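Local coordinates for aminopeptidase (Trypanosoma brucei brucei, PDB 4EFD), which probably removes amino-terminal residues from peptides as a metal-dependent exopeptidase of the M17 (leucine aminopeptidase) family, at residues K24-F29 against S183-V188; K283-V288 against V334-T339; S351-D356 against I369-E374. One frame throughout, in Å; residues are numbered along the deposited sequence.

Interaction 1 (K24-F29 against S183-V188); sequences KTNVCF and SRLQVV
V27, C28 and F29 pair in parallel with L185, Q186 and V187, joining strand 27-31, outermost within this chain, to its neighbour in the mixed sheet of the macro-like N-terminal domain. The rungs pass from L185 N to N26 O, from C28 N to L185 O and from V187 N to C28 O, and the two strand segments diverge by 23°.

Packing is tight on the face bearing V27, F29, L185 and V187. F29 and V187 lie side by side: F29 CD2 is 3.6 Å from V187 CB, and the CG2 branch of V187 reaches V27 CG1 at 3.9 Å. Helices 151-160 and 197-215 close over this apolar patch.

The face bearing C28 and Q186 is the solvent side: both are partly exposed, and the contact is more polar. There C28 SG rests against the aliphatic root of Q186, 3.6 Å from its CB, and the extended Q186 chain carries its amide on to D143. R184 is exposed and bends away toward N139.

Ahead of the first rung, toward the N-terminal end, N26 (chi1 65°) swings its amide across: Q208 holds OD1, and ND2 donates in the amide plane to S183 O at 2.7 Å.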
# COMPACT_ATOMS: atom_id res chain seq x y z
N LYS A 24 36.84 -28.45 -0.97
CA LYS A 24 38.15 -28.03 -0.49
C LYS A 24 38.38 -26.56 -0.81
O LYS A 24 37.98 -26.08 -1.87
CB LYS A 24 39.26 -28.88 -1.12
CG LYS A 24 39.20 -30.36 -0.75
N THR A 25 39.02 -25.85 0.11
CA THR A 25 39.25 -24.41 -0.05
C THR A 25 40.30 -24.10 -1.13
O THR A 25 41.13 -24.95 -1.46
CB THR A 25 39.70 -23.75 1.27
OG1 THR A 25 39.92 -22.35 1.07
CG2 THR A 25 40.99 -24.39 1.80
N ASN A 26 40.23 -22.88 -1.65
CA ASN A 26 41.21 -22.38 -2.61
C ASN A 26 42.31 -21.56 -1.94
O ASN A 26 43.19 -21.02 -2.61
CB ASN A 26 40.51 -21.49 -3.65
CG ASN A 26 39.91 -20.24 -3.04
OD1 ASN A 26 39.20 -20.31 -2.04
ND2 ASN A 26 40.20 -19.09 -3.63
N VAL A 27 42.26 -21.47 -0.61
CA VAL A 27 43.19 -20.64 0.15
C VAL A 27 44.22 -21.49 0.89
O VAL A 27 43.88 -22.53 1.47
CB VAL A 27 42.44 -19.78 1.19
CG1 VAL A 27 43.37 -18.74 1.80
CG2 VAL A 27 41.24 -19.10 0.56
N CYS A 28 45.47 -21.05 0.85
CA CYS A 28 46.55 -21.67 1.62
C CYS A 28 47.30 -20.58 2.39
O CYS A 28 47.35 -19.43 1.96
CB CYS A 28 47.51 -22.44 0.71
SG CYS A 28 48.31 -21.43 -0.55
N PHE A 29 47.88 -20.96 3.53
CA PHE A 29 48.48 -19.99 4.45
C PHE A 29 49.95 -20.27 4.72
O PHE A 29 50.36 -21.42 4.94
CB PHE A 29 47.69 -19.98 5.77
CG PHE A 29 46.26 -19.58 5.60
CD1 PHE A 29 45.26 -20.54 5.46
CD2 PHE A 29 45.90 -18.24 5.58
CE1 PHE A 29 43.93 -20.17 5.30
CE2 PHE A 29 44.57 -17.86 5.43
CZ PHE A 29 43.59 -18.82 5.29
N SER A 183 40.06 -18.18 -8.31
CA SER A 183 41.51 -18.23 -8.33
C SER A 183 42.06 -18.79 -7.03
O SER A 183 41.47 -18.59 -5.96
CB SER A 183 42.08 -16.83 -8.56
OG SER A 183 41.59 -16.26 -9.76
N ARG A 184 43.18 -19.50 -7.11
CA ARG A 184 43.91 -19.94 -5.93
C ARG A 184 44.53 -18.74 -5.22
O ARG A 184 45.01 -17.81 -5.88
CB ARG A 184 45.00 -20.96 -6.30
CG ARG A 184 44.55 -22.40 -6.21
CD ARG A 184 45.48 -23.32 -6.98
NE ARG A 184 45.14 -23.39 -8.40
CZ ARG A 184 44.63 -24.46 -9.03
NH1 ARG A 184 44.38 -25.59 -8.38
NH2 ARG A 184 44.36 -24.39 -10.32
N LEU A 185 44.51 -18.76 -3.89
CA LEU A 185 45.05 -17.66 -3.10
C LEU A 185 46.04 -18.17 -2.07
O LEU A 185 45.77 -19.15 -1.37
CB LEU A 185 43.92 -16.91 -2.39
CG LEU A 185 42.83 -16.30 -3.28
CD1 LEU A 185 41.77 -15.63 -2.43
CD2 LEU A 185 43.42 -15.32 -4.28
N GLN A 186 47.20 -17.52 -1.99
CA GLN A 186 48.18 -17.80 -0.94
C GLN A 186 48.33 -16.58 -0.05
O GLN A 186 48.87 -15.56 -0.46
CB GLN A 186 49.54 -18.19 -1.54
CG GLN A 186 50.58 -18.59 -0.50
CD GLN A 186 51.81 -19.26 -1.09
OE1 GLN A 186 52.38 -20.16 -0.49
NE2 GLN A 186 52.22 -18.82 -2.27
N VAL A 187 47.83 -16.70 1.18
CA VAL A 187 47.94 -15.62 2.16
C VAL A 187 49.31 -15.67 2.81
O VAL A 187 49.69 -16.68 3.41
CB VAL A 187 46.84 -15.72 3.23
CG1 VAL A 187 47.07 -14.69 4.34
CG2 VAL A 187 45.47 -15.53 2.60
N VAL A 188 50.05 -14.57 2.70
CA VAL A 188 51.41 -14.47 3.23
C VAL A 188 51.45 -13.48 4.40
O VAL A 188 51.48 -12.27 4.20
CB VAL A 188 52.41 -14.02 2.14
CG1 VAL A 188 53.82 -13.97 2.70
CG2 VAL A 188 52.34 -14.96 0.95

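Interaction 2 (K283-V288 against V334-T339); sequences KKVSLV and VQLSCT
K283-V288 and V334-T339 run side by side as parallel strands whose axes differ by only 14° and approach to 4.6 Å. Backbone bonds alternate regularly: Q335 N gives to K283 O and V285 N to Q335 O, then S337 N to V285 O, L287 N to S337 O and finally T339 N to L287 O.

The strands are consecutive in the central sheet of the catalytic domain and are joined by a beta-alpha-beta crossover that includes helix 315-330. That helix packs on the face formed by V285, L287, V334, L336 and C338, alongside helix 512-520. Here V285 CG2 meets V334 CG1 at 3.8 Å, and L336 leans toward the neighbouring strand so that CD1 comes within 3.9 Å of V285 CB. Its other methyl, CD2, touches L287 CD1 more loosely.

Helix 375-388 lies against the opposite face, which is more polar. S286 and S337 join hydroxyl to hydroxyl, OG to OG at 2.7 Å. The two reach each other through different rotations: S286 OG stands beside its backbone N (chi1 -80°), whereas S337 OG sits between N and the carbonyl carbon. A water bonded to S337 OG also donates to L287 O, 2.7 Å away, and bonds to T339 OG1, whose further partner is T272. At the more exposed end, the K284 aliphatic chain runs alongside Q335, with CD 3.3 Å from NE2.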
# COMPACT_ATOMS: atom_id res chain seq x y z
N LYS A 283 33.93 -27.15 28.00
CA LYS A 283 32.52 -26.76 28.09
C LYS A 283 31.64 -27.72 27.29
O LYS A 283 32.13 -28.45 26.43
CB LYS A 283 32.32 -25.33 27.57
CG LYS A 283 31.36 -24.48 28.41
CD LYS A 283 32.11 -23.67 29.47
CE LYS A 283 31.27 -23.43 30.71
NZ LYS A 283 32.03 -22.68 31.76
N LYS A 284 30.34 -27.71 27.58
CA LYS A 284 29.37 -28.51 26.84
C LYS A 284 28.37 -27.59 26.15
O LYS A 284 27.47 -27.04 26.79
CB LYS A 284 28.64 -29.49 27.78
CG LYS A 284 29.57 -30.48 28.47
CD LYS A 284 28.80 -31.54 29.26
CE LYS A 284 28.23 -30.98 30.56
NZ LYS A 284 27.60 -32.04 31.40
N VAL A 285 28.54 -27.40 24.84
CA VAL A 285 27.73 -26.45 24.07
C VAL A 285 26.80 -27.15 23.08
O VAL A 285 27.21 -28.08 22.39
CB VAL A 285 28.63 -25.47 23.29
CG1 VAL A 285 27.78 -24.44 22.55
CG2 VAL A 285 29.61 -24.78 24.22
N SER A 286 25.56 -26.68 23.01
CA SER A 286 24.58 -27.17 22.04
C SER A 286 24.26 -26.07 21.02
O SER A 286 23.92 -24.95 21.40
CB SER A 286 23.29 -27.61 22.74
OG SER A 286 23.43 -28.91 23.29
N LEU A 287 24.37 -26.41 19.74
CA LEU A 287 24.09 -25.47 18.66
C LEU A 287 22.78 -25.82 17.96
O LEU A 287 22.52 -26.98 17.66
CB LEU A 287 25.23 -25.46 17.65
CG LEU A 287 26.64 -25.17 18.18
CD1 LEU A 287 27.66 -25.38 17.07
CD2 LEU A 287 26.73 -23.77 18.73
N VAL A 288 21.94 -24.81 17.71
CA VAL A 288 20.68 -24.98 16.99
C VAL A 288 20.63 -24.02 15.81
O VAL A 288 21.01 -22.85 15.94
CB VAL A 288 19.46 -24.75 17.91
CG1 VAL A 288 18.17 -25.07 17.18
CG2 VAL A 288 19.58 -25.58 19.17
N VAL A 334 35.71 -29.05 23.21
CA VAL A 334 34.33 -28.73 23.56
C VAL A 334 33.42 -29.88 23.15
O VAL A 334 33.45 -30.31 22.00
CB VAL A 334 33.85 -27.45 22.83
CG1 VAL A 334 32.46 -27.06 23.30
CG2 VAL A 334 34.83 -26.31 23.06
N GLN A 335 32.63 -30.39 24.09
CA GLN A 335 31.60 -31.37 23.78
C GLN A 335 30.47 -30.64 23.07
O GLN A 335 29.83 -29.76 23.65
CB GLN A 335 31.09 -32.08 25.03
CG GLN A 335 30.19 -33.27 24.74
CD GLN A 335 29.73 -34.01 25.99
OE1 GLN A 335 28.89 -34.90 25.91
NE2 GLN A 335 30.28 -33.63 27.14
N LEU A 336 30.24 -31.01 21.81
CA LEU A 336 29.41 -30.22 20.92
C LEU A 336 28.25 -31.03 20.36
O LEU A 336 28.43 -32.18 19.95
CB LEU A 336 30.27 -29.70 19.77
CG LEU A 336 29.95 -28.31 19.22
CD1 LEU A 336 30.23 -27.24 20.26
CD2 LEU A 336 30.77 -28.05 17.96
N SER A 337 27.06 -30.43 20.36
CA SER A 337 25.92 -30.96 19.61
C SER A 337 25.50 -29.91 18.59
O SER A 337 25.77 -28.72 18.78
CB SER A 337 24.76 -31.32 20.54
OG SER A 337 24.06 -30.18 20.98
N CYS A 338 24.87 -30.35 17.52
CA CYS A 338 24.46 -29.45 16.44
C CYS A 338 23.17 -29.94 15.79
O CYS A 338 23.18 -30.85 14.97
CB CYS A 338 25.57 -29.34 15.40
SG CYS A 338 25.16 -28.27 14.01
N THR A 339 22.05 -29.32 16.18
CA THR A 339 20.73 -29.68 15.66
C THR A 339 20.33 -28.76 14.51
O THR A 339 20.18 -27.55 14.70
CB THR A 339 19.66 -29.61 16.77
OG1 THR A 339 20.03 -30.48 17.85
CG2 THR A 339 18.30 -30.03 16.23
O HOH W 1 22.21 -28.99 19.42

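Interaction 3 (S351-D356 against I369-E374); sequences SYRNDD and INTDAE
T371 is the side chain that carries this contact, pressing its methyl into the turn at Y352-N354. Its chi1 of 47° places OG1 between the backbone N and the carbonyl carbon, where it bonds to K350 O, and leaves CG2 directed at the opposite backbone. CG2 lies 3.5 Å from R353 C; it is modelled 3.0 Å from Y352 O, closer than expected and so doubtful in detail.

R353 arches over the same methyl. Its chain is extended at chi2 but bends at chi3 (-49°), and in one of two modelled conformers this brings a face of the guanidinium over T371 CG2, offset toward the rim. R353 CG sits over the centre of the Y352 ring, 3.6 Å above the plane.

The N354 amide turns toward I369. As modelled, OD1 faces I369 O at 3.3 Å, two acceptors without a bond between them, while ND2 makes a weak hydrogen bond to D355 OD2. No hydrogen bond joins the two segments directly.

Two successive type II turns, S351-N354 and R353-D356, shape the first segment. M310 and K311 of a second subunit pack on it, and D356 OD1 is hydrogen-bonded to Y294 OH of that subunit. In the other segment, N370 OD1 accepts from D372 N at 3.1 Å, forming an Asx turn. The first segment leads into strand 356-359 and the second follows strand 365-368; N370-E374 spells NTDAE, the start of the M17 signature NTDAEGR, which in relatives supplies metal ligands at the active site.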
# COMPACT_ATOMS: atom_id res chain seq x y z
N SER A 351 -2.87 -18.22 3.94
CA SER A 351 -4.04 -18.60 4.73
C SER A 351 -3.90 -19.98 5.37
O SER A 351 -4.47 -20.24 6.43
CB SER A 351 -5.31 -18.56 3.87
N TYR A 352 -3.13 -20.86 4.73
CA TYR A 352 -2.93 -22.23 5.21
C TYR A 352 -2.17 -22.24 6.55
O TYR A 352 -1.12 -21.61 6.67
CB TYR A 352 -2.18 -23.05 4.16
CG TYR A 352 -1.89 -24.50 4.53
CD1 TYR A 352 -2.85 -25.31 5.13
CD2 TYR A 352 -0.65 -25.07 4.23
CE1 TYR A 352 -2.58 -26.63 5.46
CE2 TYR A 352 -0.37 -26.39 4.55
CZ TYR A 352 -1.34 -27.17 5.16
OH TYR A 352 -1.06 -28.48 5.47
N ARG A 353 -2.73 -22.95 7.53
CA ARG A 353 -2.18 -23.04 8.89
C ARG A 353 -2.29 -21.74 9.70
O ARG A 353 -1.67 -21.62 10.75
CB ARG A 353 -0.72 -23.53 8.88
CG ARG A 353 -0.49 -24.78 8.06
CD ARG A 353 0.97 -25.21 8.11
NE ARG A 353 1.88 -24.10 7.81
CZ ARG A 353 2.56 -23.43 8.74
NH1 ARG A 353 2.45 -23.75 10.02
NH2 ARG A 353 3.37 -22.44 8.38
N ASN A 354 -3.10 -20.79 9.22
CA ASN A 354 -3.33 -19.54 9.95
C ASN A 354 -4.32 -19.79 11.09
O ASN A 354 -5.36 -20.41 10.88
CB ASN A 354 -3.86 -18.46 9.01
CG ASN A 354 -3.60 -17.06 9.53
OD1 ASN A 354 -2.47 -16.57 9.49
ND2 ASN A 354 -4.65 -16.39 10.00
N ASP A 355 -3.97 -19.32 12.29
CA ASP A 355 -4.76 -19.54 13.52
C ASP A 355 -4.73 -20.99 14.03
O ASP A 355 -5.52 -21.35 14.90
CB ASP A 355 -6.21 -19.06 13.35
CG ASP A 355 -6.30 -17.60 12.95
OD1 ASP A 355 -5.66 -16.75 13.62
OD2 ASP A 355 -7.01 -17.29 11.97
N ASP A 356 -3.81 -21.80 13.51
CA ASP A 356 -3.60 -23.16 14.03
C ASP A 356 -2.98 -23.09 15.42
O ASP A 356 -2.22 -22.17 15.72
CB ASP A 356 -2.66 -23.96 13.11
CG ASP A 356 -3.39 -24.62 11.94
OD1 ASP A 356 -4.56 -24.29 11.69
OD2 ASP A 356 -2.76 -25.46 11.27
N ILE A 369 -0.58 -17.03 14.55
CA ILE A 369 -1.32 -15.87 14.05
C ILE A 369 -0.75 -15.35 12.73
O ILE A 369 -1.44 -14.66 11.98
CB ILE A 369 -1.40 -14.71 15.09
CG1 ILE A 369 -0.02 -14.09 15.33
CG2 ILE A 369 -2.00 -15.21 16.39
CD1 ILE A 369 -0.01 -13.05 16.44
N ASN A 370 0.51 -15.69 12.44
CA ASN A 370 1.15 -15.32 11.18
C ASN A 370 2.02 -16.47 10.66
O ASN A 370 3.03 -16.82 11.26
CB ASN A 370 1.99 -14.05 11.38
CG ASN A 370 2.36 -13.39 10.06
OD1 ASN A 370 2.50 -14.05 9.03
ND2 ASN A 370 2.52 -12.07 10.09
N THR A 371 1.61 -17.03 9.52
CA THR A 371 2.28 -18.20 8.95
C THR A 371 3.65 -17.90 8.33
O THR A 371 4.42 -18.81 8.05
CB THR A 371 1.40 -18.88 7.87
OG1 THR A 371 0.88 -17.89 6.98
CG2 THR A 371 0.25 -19.63 8.53
N ASP A 372 3.94 -16.61 8.12
CA ASP A 372 5.24 -16.20 7.58
C ASP A 372 6.38 -16.30 8.62
O ASP A 372 7.55 -16.36 8.24
CB ASP A 372 5.16 -14.76 7.04
CG ASP A 372 4.23 -14.63 5.84
OD1 ASP A 372 3.95 -15.65 5.16
OD2 ASP A 372 3.79 -13.49 5.56
N ALA A 373 6.04 -16.32 9.90
CA ALA A 373 7.03 -16.43 10.98
C ALA A 373 7.16 -17.87 11.46
O ALA A 373 6.67 -18.22 12.54
CB ALA A 373 6.66 -15.51 12.13
N GLU A 374 7.85 -18.71 10.68
CA GLU A 374 7.86 -20.16 10.89
C GLU A 374 9.14 -20.71 11.52
O GLU A 374 9.08 -21.54 12.42
CB GLU A 374 7.61 -20.87 9.56

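Interactions 1 and 2 are both parallel strand pairs, but in different sheets: interaction 1 joins an edge strand of the N-terminal domain to its neighbour and is only partly buried, whereas interaction 2 lies inside the catalytic sheet with helices on both faces. Interaction 2 pairs two serine hydroxyls and a bound water on one face, whereas in interaction 1 an asparagine amide bridges the strands and Q186 and R184 turn to surrounding residues. Interaction 3 has no strand ladder; turns meet through a methyl and flat polar groups beside a subunit interface. It shares the catalytic domain with interaction 2, their nearest atoms about 11 Å apart, and lies across the chain's centre from interaction 1.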